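Local coordinates for protein acetyltransferase of GNAT family (Staphylococcus aureus subsp. aureus Mu50, PDB 3D8P) that probably transfers an acetyl group from acetyl-coenzyme A to an acceptor substrate, as members of the GNAT family do, at residues 127-130 against 131-135; 100-103 against 104-108; 58-61 against 62-66. All coordinates share one frame; numbering follows the deposited sequence.

Contact 1: 127-130 against 131-135. With EDO (1,2-ethanediol), chain F.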
ATOM      1  N   GLN A 127      -6.387   4.659  -9.366  1.00 37.62           N
ATOM      2  CA  GLN A 127      -6.493   3.756 -10.543  1.00 39.04           C
ATOM      3  C   GLN A 127      -5.581   4.270 -11.650  1.00 37.60           C
ATOM      4  O   GLN A 127      -4.794   3.527 -12.201  1.00 36.23           O
ATOM      5  CB  GLN A 127      -7.927   3.694 -11.130  1.00 40.83           C
ATOM      6  CG  GLN A 127      -9.107   3.552 -10.143  1.00 42.68           C
ATOM      7  CD  GLN A 127      -9.111   2.245  -9.389  1.00 42.71           C
ATOM      8  OE1 GLN A 127      -9.302   2.222  -8.171  1.00 52.57           O
ATOM      9  NE2 GLN A 127      -8.887   1.156 -10.096  1.00 38.91           N
ATOM     10  N   TYR A 128      -5.719   5.552 -11.975  1.00 37.86           N
ATOM     11  CA  TYR A 128      -4.863   6.193 -12.958  1.00 40.02           C
ATOM     12  C   TYR A 128      -3.399   6.132 -12.543  1.00 38.20           C
ATOM     13  O   TYR A 128      -2.530   5.944 -13.392  1.00 36.35           O
ATOM     14  CB  TYR A 128      -5.261   7.642 -13.148  1.00 43.48           C
ATOM     15  CG  TYR A 128      -6.678   7.840 -13.625  1.00 49.88           C
ATOM     16  CD1 TYR A 128      -7.167   7.159 -14.742  1.00 56.16           C
ATOM     17  CD2 TYR A 128      -7.519   8.755 -12.992  1.00 58.30           C
ATOM     18  CE1 TYR A 128      -8.470   7.366 -15.200  1.00 56.55           C
ATOM     19  CE2 TYR A 128      -8.819   8.976 -13.447  1.00 56.13           C
ATOM     20  CZ  TYR A 128      -9.290   8.278 -14.544  1.00 56.73           C
ATOM     21  OH  TYR A 128     -10.582   8.507 -14.981  1.00 58.11           O
ATOM     22  N   PHE A 129      -3.128   6.298 -11.247  1.00 35.99           N
ATOM     23  CA  PHE A 129      -1.759   6.181 -10.741  1.00 35.04           C
ATOM     24  C   PHE A 129      -1.166   4.792 -11.030  1.00 33.76           C
ATOM     25  O   PHE A 129      -0.056   4.681 -11.542  1.00 32.46           O
ATOM     26  CB  PHE A 129      -1.688   6.456  -9.226  1.00 36.63           C
ATOM     27  CG  PHE A 129      -0.330   6.178  -8.632  1.00 33.57           C
ATOM     28  CD1 PHE A 129       0.690   7.116  -8.727  1.00 35.39           C
ATOM     29  CD2 PHE A 129      -0.065   4.965  -8.018  1.00 35.53           C
ATOM     30  CE1 PHE A 129       1.952   6.856  -8.202  1.00 40.21           C
ATOM     31  CE2 PHE A 129       1.191   4.695  -7.487  1.00 37.17           C
ATOM     32  CZ  PHE A 129       2.201   5.634  -7.575  1.00 37.12           C
ATOM     33  N   TYR A 130      -1.906   3.740 -10.701  1.00 33.14           N
ATOM     34  CA  TYR A 130      -1.409   2.381 -10.940  1.00 33.81           C
ATOM     35  C   TYR A 130      -1.212   2.138 -12.436  1.00 33.77           C
ATOM     36  O   TYR A 130      -0.190   1.615 -12.827  1.00 34.01           O
ATOM     37  CB  TYR A 130      -2.335   1.325 -10.334  1.00 31.31           C
ATOM     38  CG  TYR A 130      -2.533   1.472  -8.843  1.00 34.34           C
ATOM     39  CD1 TYR A 130      -1.448   1.499  -7.985  1.00 34.14           C
ATOM     40  CD2 TYR A 130      -3.811   1.553  -8.287  1.00 34.70           C
ATOM     41  CE1 TYR A 130      -1.612   1.618  -6.624  1.00 32.83           C
ATOM     42  CE2 TYR A 130      -3.977   1.676  -6.916  1.00 38.86           C
ATOM     43  CZ  TYR A 130      -2.861   1.715  -6.087  1.00 37.16           C
ATOM     44  OH  TYR A 130      -2.989   1.834  -4.712  1.00 39.57           O
ATOM     45  N   SER A 131      -2.173   2.558 -13.262  1.00 32.62           N
ATOM     46  CA  SER A 131      -2.084   2.407 -14.700  1.00 34.32           C
ATOM     47  C   SER A 131      -0.894   3.135 -15.309  1.00 35.04           C
ATOM     48  O   SER A 131      -0.369   2.723 -16.342  1.00 35.61           O
ATOM     49  CB  SER A 131      -3.354   2.938 -15.361  1.00 34.70           C
ATOM     50  OG  SER A 131      -4.474   2.140 -15.022  1.00 42.49           O
ATOM     51  N   ASN A 132      -0.517   4.253 -14.701  1.00 35.21           N
ATOM     52  CA  ASN A 132       0.598   5.064 -15.172  1.00 35.53           C
ATOM     53  C   ASN A 132       1.939   4.612 -14.586  1.00 34.52           C
ATOM     54  O   ASN A 132       2.992   5.102 -15.015  1.00 32.12           O
ATOM     55  CB  ASN A 132       0.359   6.536 -14.825  1.00 36.11           C
ATOM     56  CG  ASN A 132      -0.776   7.146 -15.620  1.00 39.45           C
ATOM     57  OD1 ASN A 132      -1.069   6.730 -16.735  1.00 39.35           O
ATOM     58  ND2 ASN A 132      -1.414   8.153 -15.049  1.00 48.38           N
ATOM     59  N   ASN A 133       1.891   3.666 -13.644  1.00 30.88           N
ATOM     60  CA  ASN A 133       3.080   3.149 -12.991  1.00 32.43           C
ATOM     61  C   ASN A 133       3.273   1.645 -13.100  1.00 32.01           C
ATOM     62  O   ASN A 133       3.653   0.997 -12.135  1.00 35.41           O
ATOM     63  CB  ASN A 133       3.138   3.652 -11.536  1.00 30.07           C
ATOM     64  CG  ASN A 133       3.484   5.126 -11.467  1.00 35.41           C
ATOM     65  OD1 ASN A 133       4.638   5.503 -11.652  1.00 38.65           O
ATOM     66  ND2 ASN A 133       2.481   5.970 -11.251  1.00 31.66           N
ATOM     67  N   GLY A 134       3.026   1.119 -14.293  1.00 32.30           N
ATOM     68  CA  GLY A 134       3.398  -0.247 -14.674  1.00 32.91           C
ATOM     69  C   GLY A 134       2.427  -1.360 -14.349  1.00 32.03           C
ATOM     70  O   GLY A 134       2.759  -2.528 -14.505  1.00 29.57           O
ATOM     71  N   PHE A 135       1.234  -1.000 -13.887  1.00 31.74           N
ATOM     72  CA  PHE A 135       0.225  -1.971 -13.494  1.00 30.89           C
ATOM     73  C   PHE A 135      -0.787  -2.184 -14.604  1.00 29.63           C
ATOM     74  O   PHE A 135      -1.287  -1.231 -15.180  1.00 31.10           O
ATOM     75  CB  PHE A 135      -0.517  -1.535 -12.217  1.00 30.49           C
ATOM     76  CG  PHE A 135       0.277  -1.693 -10.975  1.00 30.09           C
ATOM     77  CD1 PHE A 135       1.178  -0.709 -10.585  1.00 28.91           C
ATOM     78  CD2 PHE A 135       0.112  -2.833 -10.171  1.00 24.56           C
ATOM     79  CE1 PHE A 135       1.937  -0.875  -9.429  1.00 27.19           C
ATOM     80  CE2 PHE A 135       0.839  -2.999  -9.014  1.00 29.63           C
ATOM     81  CZ  PHE A 135       1.766  -2.023  -8.640  1.00 26.19           C
TER
HETATM   82  C1  EDO F 166      -5.943   3.182  -1.700  1.00 30.15           C
HETATM   83  O1  EDO F 166      -5.091   2.290  -0.959  1.00 33.44           O
HETATM   84  C2  EDO F 166      -5.594   3.162  -3.177  1.00 36.27           C
HETATM   85  O2  EDO F 166      -5.930   1.889  -3.760  1.00 33.10           O

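Contact 2: 100-103 against 104-108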
ATOM      1  N   LEU A 100       6.265   3.761  -4.052  1.00 31.61           N
ATOM      2  CA  LEU A 100       6.258   2.609  -4.946  1.00 30.95           C
ATOM      3  C   LEU A 100       7.656   2.162  -5.349  1.00 30.75           C
ATOM      4  O   LEU A 100       7.979   0.983  -5.301  1.00 30.73           O
ATOM      5  CB  LEU A 100       5.441   2.918  -6.200  1.00 32.73           C
ATOM      6  CG  LEU A 100       5.141   1.777  -7.174  1.00 32.49           C
ATOM      7  CD1 LEU A 100       4.527   0.598  -6.432  1.00 28.92           C
ATOM      8  CD2 LEU A 100       4.237   2.294  -8.322  1.00 30.13           C
ATOM      9  N   ASP A 101       8.478   3.116  -5.756  1.00 31.07           N
ATOM     10  CA  ASP A 101       9.879   2.860  -6.100  1.00 31.43           C
ATOM     11  C   ASP A 101      10.639   2.131  -4.986  1.00 32.46           C
ATOM     12  O   ASP A 101      11.468   1.249  -5.265  1.00 33.09           O
ATOM     13  CB  ASP A 101      10.592   4.194  -6.401  1.00 32.48           C
ATOM     14  CG  ASP A 101      10.207   4.792  -7.769  1.00 37.15           C
ATOM     15  OD1 ASP A 101       9.631   4.076  -8.624  1.00 38.93           O
ATOM     16  OD2 ASP A 101      10.516   5.985  -7.992  1.00 42.11           O
ATOM     17  N   LYS A 102      10.362   2.513  -3.733  1.00 31.28           N
ATOM     18  CA  LYS A 102      10.989   1.895  -2.570  1.00 29.67           C
ATOM     19  C   LYS A 102      10.582   0.448  -2.469  1.00 29.62           C
ATOM     20  O   LYS A 102      11.399  -0.420  -2.185  1.00 29.24           O
ATOM     21  CB  LYS A 102      10.587   2.632  -1.295  1.00 30.19           C
ATOM     22  CG  LYS A 102      11.262   2.139  -0.014  1.00 31.52           C
ATOM     23  CD  LYS A 102      12.759   2.274  -0.074  1.00 36.97           C
ATOM     24  CE  LYS A 102      13.379   2.040   1.267  1.00 39.83           C
ATOM     25  NZ  LYS A 102      14.855   2.020   1.184  1.00 42.80           N
ATOM     26  N   VAL A 103       9.291   0.204  -2.655  1.00 30.74           N
ATOM     27  CA  VAL A 103       8.744  -1.154  -2.703  1.00 32.12           C
ATOM     28  C   VAL A 103       9.375  -1.938  -3.884  1.00 33.32           C
ATOM     29  O   VAL A 103       9.891  -3.025  -3.681  1.00 34.19           O
ATOM     30  CB  VAL A 103       7.160  -1.148  -2.755  1.00 30.37           C
ATOM     31  CG1 VAL A 103       6.583  -2.521  -3.086  1.00 27.37           C
ATOM     32  CG2 VAL A 103       6.571  -0.658  -1.422  1.00 29.38           C
ATOM     33  N   ILE A 104       9.376  -1.380  -5.094  1.00 33.50           N
ATOM     34  CA  ILE A 104       9.927  -2.106  -6.252  1.00 34.93           C
ATOM     35  C   ILE A 104      11.399  -2.476  -6.034  1.00 36.40           C
ATOM     36  O   ILE A 104      11.802  -3.614  -6.262  1.00 36.30           O
ATOM     37  CB  ILE A 104       9.671  -1.343  -7.570  1.00 35.34           C
ATOM     38  CG1 ILE A 104       8.179  -1.466  -7.911  1.00 37.80           C
ATOM     39  CG2 ILE A 104      10.524  -1.909  -8.737  1.00 35.77           C
ATOM     40  CD1 ILE A 104       7.718  -0.438  -8.847  1.00 46.11           C
HETATM   41  N   MSE A 105      12.189  -1.535  -5.538  1.00 38.92           N
HETATM   42  CA  MSE A 105      13.602  -1.797  -5.245  1.00 42.33           C
HETATM   43  C   MSE A 105      13.763  -2.899  -4.196  1.00 38.45           C
HETATM   44  O   MSE A 105      14.618  -3.766  -4.330  1.00 37.80           O
HETATM   45  CB  MSE A 105      14.257  -0.518  -4.744  1.00 40.44           C
HETATM   46  CG  MSE A 105      15.718  -0.627  -4.456  1.00 48.16           C
HETATM   47 SE   MSE A 105      16.193   0.495  -2.913  0.75 60.34          SE
HETATM   48  CE  MSE A 105      15.253  -0.501  -1.476  1.00 51.85           C
ATOM     49  N   THR A 106      12.941  -2.861  -3.147  1.00 35.23           N
ATOM     50  CA  THR A 106      13.019  -3.859  -2.077  1.00 33.56           C
ATOM     51  C   THR A 106      12.569  -5.232  -2.581  1.00 33.19           C
ATOM     52  O   THR A 106      13.116  -6.252  -2.180  1.00 31.79           O
ATOM     53  CB  THR A 106      12.209  -3.404  -0.830  1.00 35.31           C
ATOM     54  OG1 THR A 106      12.570  -2.054  -0.501  1.00 32.20           O
ATOM     55  CG2 THR A 106      12.437  -4.335   0.396  1.00 29.36           C
ATOM     56  N   CYS A 107      11.575  -5.257  -3.461  1.00 34.42           N
ATOM     57  CA  CYS A 107      11.117  -6.499  -4.063  1.00 34.97           C
ATOM     58  C   CYS A 107      12.223  -7.136  -4.903  1.00 37.52           C
ATOM     59  O   CYS A 107      12.385  -8.359  -4.907  1.00 34.42           O
ATOM     60  CB  CYS A 107       9.910  -6.241  -4.971  1.00 37.25           C
ATOM     61  SG  CYS A 107       8.387  -5.916  -4.138  1.00 33.83           S
ATOM     62  N   LYS A 108      12.977  -6.314  -5.625  1.00 38.90           N
ATOM     63  CA  LYS A 108      14.076  -6.834  -6.424  1.00 42.44           C
ATOM     64  C   LYS A 108      15.143  -7.490  -5.547  1.00 43.97           C
ATOM     65  O   LYS A 108      15.631  -8.578  -5.869  1.00 43.91           O
ATOM     66  CB  LYS A 108      14.656  -5.748  -7.335  1.00 41.49           C
ATOM     67  CG  LYS A 108      13.642  -5.370  -8.429  1.00 45.44           C
ATOM     68  CD  LYS A 108      14.149  -4.286  -9.368  1.00 47.47           C
ATOM     69  CE  LYS A 108      13.140  -3.980 -10.504  1.00 50.38           C
ATOM     70  NZ  LYS A 108      13.676  -2.859 -11.354  1.00 49.63           N
TER

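Contact 3: 58-61 against 62-66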
ATOM      1  N   ALA A  58       6.189   7.640   4.296  1.00 28.70           N
ATOM      2  CA  ALA A  58       6.732   8.893   3.798  1.00 26.11           C
ATOM      3  C   ALA A  58       6.448   9.874   4.925  1.00 27.76           C
ATOM      4  O   ALA A  58       5.298   9.974   5.400  1.00 26.75           O
ATOM      5  CB  ALA A  58       6.055   9.314   2.524  1.00 24.07           C
ATOM      6  N   ILE A  59       7.497  10.568   5.376  1.00 27.88           N
ATOM      7  CA  ILE A  59       7.385  11.476   6.486  1.00 27.03           C
ATOM      8  C   ILE A  59       7.945  12.857   6.127  1.00 29.63           C
ATOM      9  O   ILE A  59       8.860  12.993   5.319  1.00 30.25           O
ATOM     10  CB  ILE A  59       8.076  10.890   7.765  1.00 27.74           C
ATOM     11  CG1 ILE A  59       9.588  10.721   7.556  1.00 27.63           C
ATOM     12  CG2 ILE A  59       7.432   9.548   8.173  1.00 23.40           C
ATOM     13  CD1 ILE A  59      10.383  10.408   8.846  1.00 23.74           C
ATOM     14  N   ASN A  60       7.391  13.884   6.749  1.00 29.30           N
ATOM     15  CA  ASN A  60       7.835  15.242   6.496  1.00 29.45           C
ATOM     16  C   ASN A  60       8.960  15.642   7.470  1.00 30.42           C
ATOM     17  O   ASN A  60       9.512  14.791   8.183  1.00 29.89           O
ATOM     18  CB  ASN A  60       6.626  16.191   6.537  1.00 29.10           C
ATOM     19  CG  ASN A  60       5.989  16.300   7.911  1.00 29.29           C
ATOM     20  OD1 ASN A  60       6.505  15.789   8.905  1.00 29.18           O
ATOM     21  ND2 ASN A  60       4.864  17.007   7.973  1.00 26.12           N
ATOM     22  N   ASN A  61       9.305  16.927   7.478  1.00 32.00           N
ATOM     23  CA  ASN A  61      10.374  17.462   8.324  1.00 31.90           C
ATOM     24  C   ASN A  61      10.102  17.316   9.823  1.00 31.48           C
ATOM     25  O   ASN A  61      11.029  17.257  10.628  1.00 32.04           O
ATOM     26  CB  ASN A  61      10.640  18.944   7.963  1.00 32.63           C
ATOM     27  CG  ASN A  61       9.455  19.871   8.306  1.00 37.82           C
ATOM     28  OD1 ASN A  61       8.299  19.595   7.956  1.00 43.40           O
ATOM     29  ND2 ASN A  61       9.749  20.978   8.996  1.00 45.95           N
ATOM     30  N   HIS A  62       8.824  17.266  10.187  1.00 31.90           N
ATOM     31  CA  HIS A  62       8.400  17.061  11.570  1.00 31.51           C
ATOM     32  C   HIS A  62       8.262  15.571  11.921  1.00 30.67           C
ATOM     33  O   HIS A  62       7.881  15.212  13.041  1.00 28.83           O
ATOM     34  CB  HIS A  62       7.105  17.825  11.801  1.00 31.97           C
ATOM     35  CG  HIS A  62       7.287  19.310  11.733  1.00 38.57           C
ATOM     36  ND1 HIS A  62       7.891  20.029  12.747  1.00 42.43           N
ATOM     37  CD2 HIS A  62       6.976  20.209  10.769  1.00 40.48           C
ATOM     38  CE1 HIS A  62       7.933  21.306  12.415  1.00 43.39           C
ATOM     39  NE2 HIS A  62       7.386  21.443  11.219  1.00 43.68           N
ATOM     40  N   GLN A  63       8.617  14.738  10.948  1.00 30.46           N
ATOM     41  CA  GLN A  63       8.581  13.276  11.025  1.00 30.63           C
ATOM     42  C   GLN A  63       7.149  12.693  11.138  1.00 29.96           C
ATOM     43  O   GLN A  63       6.932  11.584  11.650  1.00 27.77           O
ATOM     44  CB  GLN A  63       9.551  12.796  12.119  1.00 28.11           C
ATOM     45  CG  GLN A  63      10.964  13.335  11.863  1.00 30.69           C
ATOM     46  CD  GLN A  63      12.020  12.757  12.781  1.00 33.77           C
ATOM     47  OE1 GLN A  63      12.122  11.541  12.934  1.00 36.60           O
ATOM     48  NE2 GLN A  63      12.837  13.641  13.392  1.00 36.35           N
ATOM     49  N   ASN A  64       6.175  13.454  10.661  1.00 28.28           N
ATOM     50  CA  ASN A  64       4.812  12.968  10.616  1.00 30.08           C
ATOM     51  C   ASN A  64       4.542  12.279   9.303  1.00 28.79           C
ATOM     52  O   ASN A  64       5.124  12.624   8.284  1.00 29.15           O
ATOM     53  CB  ASN A  64       3.835  14.104  10.793  1.00 29.95           C
ATOM     54  CG  ASN A  64       3.901  14.688  12.175  1.00 36.61           C
ATOM     55  OD1 ASN A  64       4.089  15.879  12.316  1.00 41.05           O
ATOM     56  ND2 ASN A  64       3.783  13.838  13.207  1.00 34.06           N
ATOM     57  N   ILE A  65       3.615  11.336   9.347  1.00 28.81           N
ATOM     58  CA  ILE A  65       3.229  10.547   8.193  1.00 26.74           C
ATOM     59  C   ILE A  65       2.498  11.404   7.187  1.00 28.99           C
ATOM     60  O   ILE A  65       1.518  12.066   7.531  1.00 30.62           O
ATOM     61  CB  ILE A  65       2.289   9.337   8.608  1.00 26.76           C
ATOM     62  CG1 ILE A  65       3.043   8.368   9.528  1.00 24.57           C
ATOM     63  CG2 ILE A  65       1.764   8.609   7.338  1.00 20.86           C
ATOM     64  CD1 ILE A  65       2.216   7.264  10.162  1.00 20.84           C
ATOM     65  N   VAL A  66       3.004  11.415   5.950  1.00 29.95           N
ATOM     66  CA  VAL A  66       2.319  12.060   4.834  1.00 27.33           C
ATOM     67  C   VAL A  66       2.001  11.022   3.725  1.00 29.81           C
ATOM     68  O   VAL A  66       1.309  11.330   2.769  1.00 27.26           O
ATOM     69  CB  VAL A  66       3.074  13.337   4.287  1.00 28.91           C
ATOM     70  CG1 VAL A  66       3.207  14.411   5.372  1.00 20.58           C
ATOM     71  CG2 VAL A  66       4.427  12.996   3.672  1.00 29.20           C
TER

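Contact 1: 127-130 against 131-135
Asn-133 puts its amide nitrogen ND2 over one face of the Phe-129 ring. This ND2 is 3.2 Å from Phe-129 CE1, off-centre toward the rim, with the ring and amide planes 38° apart. The same ND2 donates to Phe-129 O at 2.9 Å, and the acceptor lies close to the amide plane. This bond holds the amide against the ring. The Phe-129 ring can meet it because CG stands anti to the backbone N (chi1 173°).

At the C-terminal part of helix 124-132, Tyr-130 O takes two N-H groups from opposite faces of its carbonyl plane: Asn-133 N at 3.0 Å and Phe-135 N at 3.2 Å. The second is a 6→1 bond of a helix-to-loop turn, in which Gly-134 has positive phi (87°). The turn brings Phe-135 back beside Tyr-130. The Tyr-130 edge faces the Phe-135 ring in a T-shaped pair, centroids 5.6 Å apart. Tyr-130 OH shares a hydrogen bond with O2 of a 1,2-ethanediol, 3.1 Å away; the diol also bonds Thr-119 and Met-84.

Phe-129 and Asn-133 both pack on helix 95-109. Tyr-130 and Phe-135 rest on Leu-117 of strand 114-119, and Phe-135 also reaches Tyr-157 of strand 155-160.

Contact 2: 100-103 against 104-108
Leu-100 and Ile-104 meet one turn apart on helix 95-109, the helix of the beta-alpha-beta crossover between strands 78-86 and 114-119 in the GNAT fold. Ile-104 CD1 touches Leu-100 CG at 3.8 Å, and the two side chains cross at a slant. The backbone is a regular alpha-helix here. Ile-104 N donates to Leu-100 O at 2.8 Å, and Cys-107 N to Val-103 O, also at 2.8 Å.

The buried side is closely packed. Val-103 CG1 lies 4.0 Å from Cys-107 SG. It points that way because CG1 is anti to the backbone N (chi1 168°). Val-103, Ile-104 and Cys-107 all press on Ile-115 of strand 114-119, while Val-103 also covers Ile-69 and Leu-71 of strand 65-73, and Ile-104 and Cys-107 touch Leu-161.

The outer side is looser. Lys-102 and Met-105, a selenomethionine, extend together from the helix. They meet through the methyl CE of Met-105, 3.7 Å from Lys-102 NZ. Met-105 is exposed, and its chain bends twice to bring that methyl over. Lys-102 and Asp-101 are only partly exposed: Lys-102 makes a cation-pi contact with Trp-56, and Asp-101 forms a salt bridge with Lys-97.

Thr-106 is buried, and its hydroxyl is satisfied within the helix. Lys-102 O accepts two bonds from this one residue, on opposite faces of its carbonyl plane: Thr-106 N at 3.0 Å and Thr-106 OG1 at 2.6 Å.

Contact 3: 58-61 against 62-66
Asn-60 sets CG between its backbone N and carbonyl carbon (chi1 66°), which turns OD1 in toward the chain that follows. There OD1 accepts from Asn-64 N at 2.9 Å, with the donor above the plane of the side-chain carbonyl. A weak bond from His-62 N, at 3.0 Å, reaches the same oxygen. One side-chain oxygen thus grips the backbone that follows it, firmly at Asn-64 and weakly at His-62. Asn-61 has the same first torsion. Its amide lies alongside the His-62 imidazole with ND2 over one ring face and OD1 3.2 Å from His-62 CD2. The amide and ring planes are 65° apart.

These residues make the tip of the beta hairpin between strands 54-59 and 65-73. Asn-60 to Gln-63 form a type I turn, closed by Gln-63 N to Asn-60 O at 2.9 Å. Gln-63, the last residue of the turn, has positive phi (67°), as in a type I turn with a G1 bulge (a 3:5 hairpin). Asn-60 N then bonds Asn-64 O at 3.0 Å, in the carbonyl plane. Ile-59 and Ile-65 are a non-hydrogen-bonded antiparallel pair, and beyond them Val-66 N bonds Ala-58 O at 2.8 Å.

Aliphatic parts of side chains pack beside the turn. Ile-59 runs along Gln-63, with Ile-59 CD1 4.1 Å from Gln-63 CB. Val-66 lies athwart Asn-60, its CG1 meeting Asn-60 CB. Outside the hairpin, Glu-16 takes hydrogen bonds from Ile-65 N and, weakly, Asn-64 ND2. Tyr-13 OH is hydrogen-bonded to Gln-63 O.

Overall arrangement
Along the chain the order is contact 3, contact 2, contact 1, and all belong to the GNAT-family fold. Contact 3 is the turn joining two neighbouring strands of the mixed sheet. Contact 2 is on helix 95-109, and contact 1 spans the last turn of helix 124-132 and the chain after it. Contacts 1 and 2 have centres 15 Å apart and touch through Leu-100 CD2. Both lean on strand 114-119, so they belong to the helices packed on the sheet, whereas contact 3 is at a hairpin tip. Its nearest atoms are about 9 Å from contact 2 and about 11 Å from contact 1. One link to helix 95-109 is Ala-58, which packs on Ile-95 and Leu-99.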